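Local coordinates for protein Ika8 (Synthetic construct, PDB 6G6O) that is a computationally designed, artificial eight-bladed beta-propeller of WD40 type with no assigned biological function, at residues 247-252 with 280-285. Residues are numbered along the deposited sequence; the frame is centred on the assembly and turned at random.
Sequences ELVSLE and WDILTG
Val249 and Gly285 bring the two backbones nearest, 6.0 Å between their CA atoms, where the end of the short strand 247-249 passes the turn after strand 276-281. This is a junction of neighbouring blades in a WD40-type beta-propeller. Strand 247-249 is the outermost strand of one blade, and 276-281 is the third strand of the next. Leu251 lies over one face of the Trp280 indole. Its CD2 sits above the five-membered ring, 3.9 Å from the centroid and 26° off the ring normal, a CH-pi contact. CD1 lies over the same face but is shifted toward CD2 and CE3 of the indole. Leu251 CG is anti to the carbonyl carbon, which turns the branch toward the ring, both methyls over one face. Glu252 has its CG between the backbone N and carbonyl carbon, and the chain bends at chi2, which brings OE1 to the indole nitrogen. The resulting bond from Trp280 NE1 to Glu252 OE1 is weak, at 3.4 Å and 141°. The carboxylate and ring planes are 42° apart. A leucine in place of Trp280 would probably strip Leu251 of its flat partner and leave Glu252 OE1 without the indole N-H. Farther along, Val249 CG2 packs against the bare backbone of Gly285, 3.6 Å from its CA. Gly285 has a positive phi, which favours glycine. Val249 CG1 meets Ile282 CG1, and both residues also touch Val239 of strand 237-241. The turn carrying Ile282 is shaped by Asp281. Its OD1 accepts from Leu283 N, an Asx turn, and from Thr284 N, which extends it to an Asx motif; the two come from opposite faces of the carboxylate plane. At the surface, a water lies 2.7 Å from Leu283 O and 3.4 Å from Leu248 O, and may link the two carbonyls.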
loop_
_atom_site.group_PDB
_atom_site.type_symbol
_atom_site.label_atom_id
_atom_site.label_comp_id
_atom_site.label_asym_id
_atom_site.label_seq_id
_atom_site.Cartn_x
_atom_site.Cartn_y
_atom_site.Cartn_z
ATOM N N GLU A 247 -1.119 -21.421 -10.626
ATOM C CA GLU A 247 -2.043 -20.350 -10.967
ATOM C C GLU A 247 -3.477 -20.785 -10.692
ATOM O O GLU A 247 -3.841 -21.946 -10.893
ATOM C CB GLU A 247 -1.877 -19.948 -12.432
ATOM C CG GLU A 247 -0.593 -19.184 -12.713
ATOM C CD GLU A 247 -0.651 -18.394 -14.003
ATOM O OE1 GLU A 247 -0.020 -18.820 -14.993
ATOM O OE2 GLU A 247 -1.329 -17.345 -14.026
ATOM N N LEU A 248 -4.292 -19.843 -10.220
ATOM C CA LEU A 248 -5.660 -20.148 -9.824
ATOM C C LEU A 248 -6.704 -19.689 -10.831
ATOM O O LEU A 248 -7.829 -20.199 -10.803
ATOM C CB LEU A 248 -5.968 -19.520 -8.459
ATOM C CG LEU A 248 -5.311 -20.190 -7.252
ATOM C CD1 LEU A 248 -5.755 -19.519 -5.964
ATOM C CD2 LEU A 248 -5.631 -21.677 -7.221
ATOM N N VAL A 249 -6.369 -18.745 -11.710
ATOM C CA VAL A 249 -7.296 -18.282 -12.736
ATOM C C VAL A 249 -6.487 -17.568 -13.807
ATOM O O VAL A 249 -5.409 -17.031 -13.535
ATOM C CB VAL A 249 -8.398 -17.371 -12.136
ATOM C CG1 VAL A 249 -7.831 -16.012 -11.757
ATOM C CG2 VAL A 249 -9.560 -17.227 -13.105
ATOM N N SER A 250 -7.008 -17.569 -15.030
ATOM C CA SER A 250 -6.345 -16.955 -16.172
ATOM C C SER A 250 -7.029 -15.633 -16.501
ATOM O O SER A 250 -8.203 -15.616 -16.886
ATOM C CB SER A 250 -6.372 -17.892 -17.380
ATOM O OG SER A 250 -5.845 -17.256 -18.531
ATOM N N LEU A 251 -6.296 -14.533 -16.345
ATOM C CA LEU A 251 -6.770 -13.204 -16.701
ATOM C C LEU A 251 -5.918 -12.656 -17.836
ATOM O O LEU A 251 -4.705 -12.884 -17.878
ATOM C CB LEU A 251 -6.717 -12.247 -15.505
ATOM C CG LEU A 251 -7.292 -12.707 -14.165
ATOM C CD1 LEU A 251 -7.100 -11.626 -13.117
ATOM C CD2 LEU A 251 -8.760 -13.075 -14.294
ATOM N N GLU A 252 -6.555 -11.930 -18.755
ATOM C CA GLU A 252 -5.829 -11.388 -19.897
ATOM C C GLU A 252 -4.968 -10.191 -19.516
ATOM O O GLU A 252 -3.952 -9.932 -20.171
ATOM C CB GLU A 252 -6.805 -11.001 -21.012
ATOM C CG GLU A 252 -8.031 -10.232 -20.545
ATOM C CD GLU A 252 -9.181 -11.143 -20.148
ATOM O OE1 GLU A 252 -9.089 -11.792 -19.083
ATOM O OE2 GLU A 252 -10.175 -11.213 -20.902
ATOM N N TRP A 280 -11.980 -7.884 -12.591
ATOM C CA TRP A 280 -12.348 -9.278 -12.781
ATOM C C TRP A 280 -13.000 -9.827 -11.523
ATOM O O TRP A 280 -12.891 -9.254 -10.436
ATOM C CB TRP A 280 -11.136 -10.158 -13.115
ATOM C CG TRP A 280 -10.373 -9.772 -14.333
ATOM C CD1 TRP A 280 -10.541 -10.259 -15.596
ATOM C CD2 TRP A 280 -9.288 -8.843 -14.402
ATOM N NE1 TRP A 280 -9.638 -9.678 -16.450
ATOM C CE2 TRP A 280 -8.857 -8.804 -15.741
ATOM C CE3 TRP A 280 -8.647 -8.032 -13.461
ATOM C CZ2 TRP A 280 -7.812 -7.988 -16.164
ATOM C CZ3 TRP A 280 -7.612 -7.224 -13.882
ATOM C CH2 TRP A 280 -7.203 -7.208 -15.221
ATOM N N ASP A 281 -13.676 -10.957 -11.688
ATOM C CA ASP A 281 -14.082 -11.802 -10.575
ATOM C C ASP A 281 -13.108 -12.972 -10.524
ATOM O O ASP A 281 -12.973 -13.714 -11.504
ATOM C CB ASP A 281 -15.527 -12.281 -10.737
ATOM C CG ASP A 281 -15.964 -13.229 -9.631
ATOM O OD1 ASP A 281 -15.423 -14.347 -9.547
ATOM O OD2 ASP A 281 -16.854 -12.853 -8.840
ATOM N N ILE A 282 -12.425 -13.130 -9.387
ATOM C CA ILE A 282 -11.355 -14.116 -9.281
ATOM C C ILE A 282 -11.870 -15.544 -9.412
ATOM O O ILE A 282 -11.084 -16.458 -9.687
ATOM C CB ILE A 282 -10.597 -13.934 -7.952
ATOM C CG1 ILE A 282 -9.145 -14.386 -8.095
ATOM C CG2 ILE A 282 -11.270 -14.710 -6.832
ATOM C CD1 ILE A 282 -8.353 -14.243 -6.821
ATOM N N LEU A 283 -13.172 -15.764 -9.234
ATOM C CA LEU A 283 -13.732 -17.107 -9.270
ATOM C C LEU A 283 -14.066 -17.549 -10.691
ATOM O O LEU A 283 -13.669 -18.639 -11.116
ATOM C CB LEU A 283 -14.981 -17.172 -8.388
ATOM C CG LEU A 283 -15.110 -18.370 -7.456
ATOM C CD1 LEU A 283 -13.751 -18.737 -6.887
ATOM C CD2 LEU A 283 -16.087 -18.037 -6.346
ATOM N N THR A 284 -14.793 -16.717 -11.434
ATOM C CA THR A 284 -15.163 -17.035 -12.805
ATOM C C THR A 284 -14.148 -16.545 -13.827
ATOM O O THR A 284 -14.259 -16.899 -15.005
ATOM C CB THR A 284 -16.537 -16.439 -13.136
ATOM O OG1 THR A 284 -16.490 -15.014 -12.997
ATOM C CG2 THR A 284 -17.598 -16.999 -12.202
ATOM N N GLY A 285 -13.167 -15.748 -13.408
ATOM C CA GLY A 285 -12.220 -15.159 -14.330
ATOM C C GLY A 285 -12.813 -14.183 -15.318
ATOM O O GLY A 285 -12.095 -13.715 -16.209
HETATM O O HOH W 1 -11.077 -19.450 -11.226
#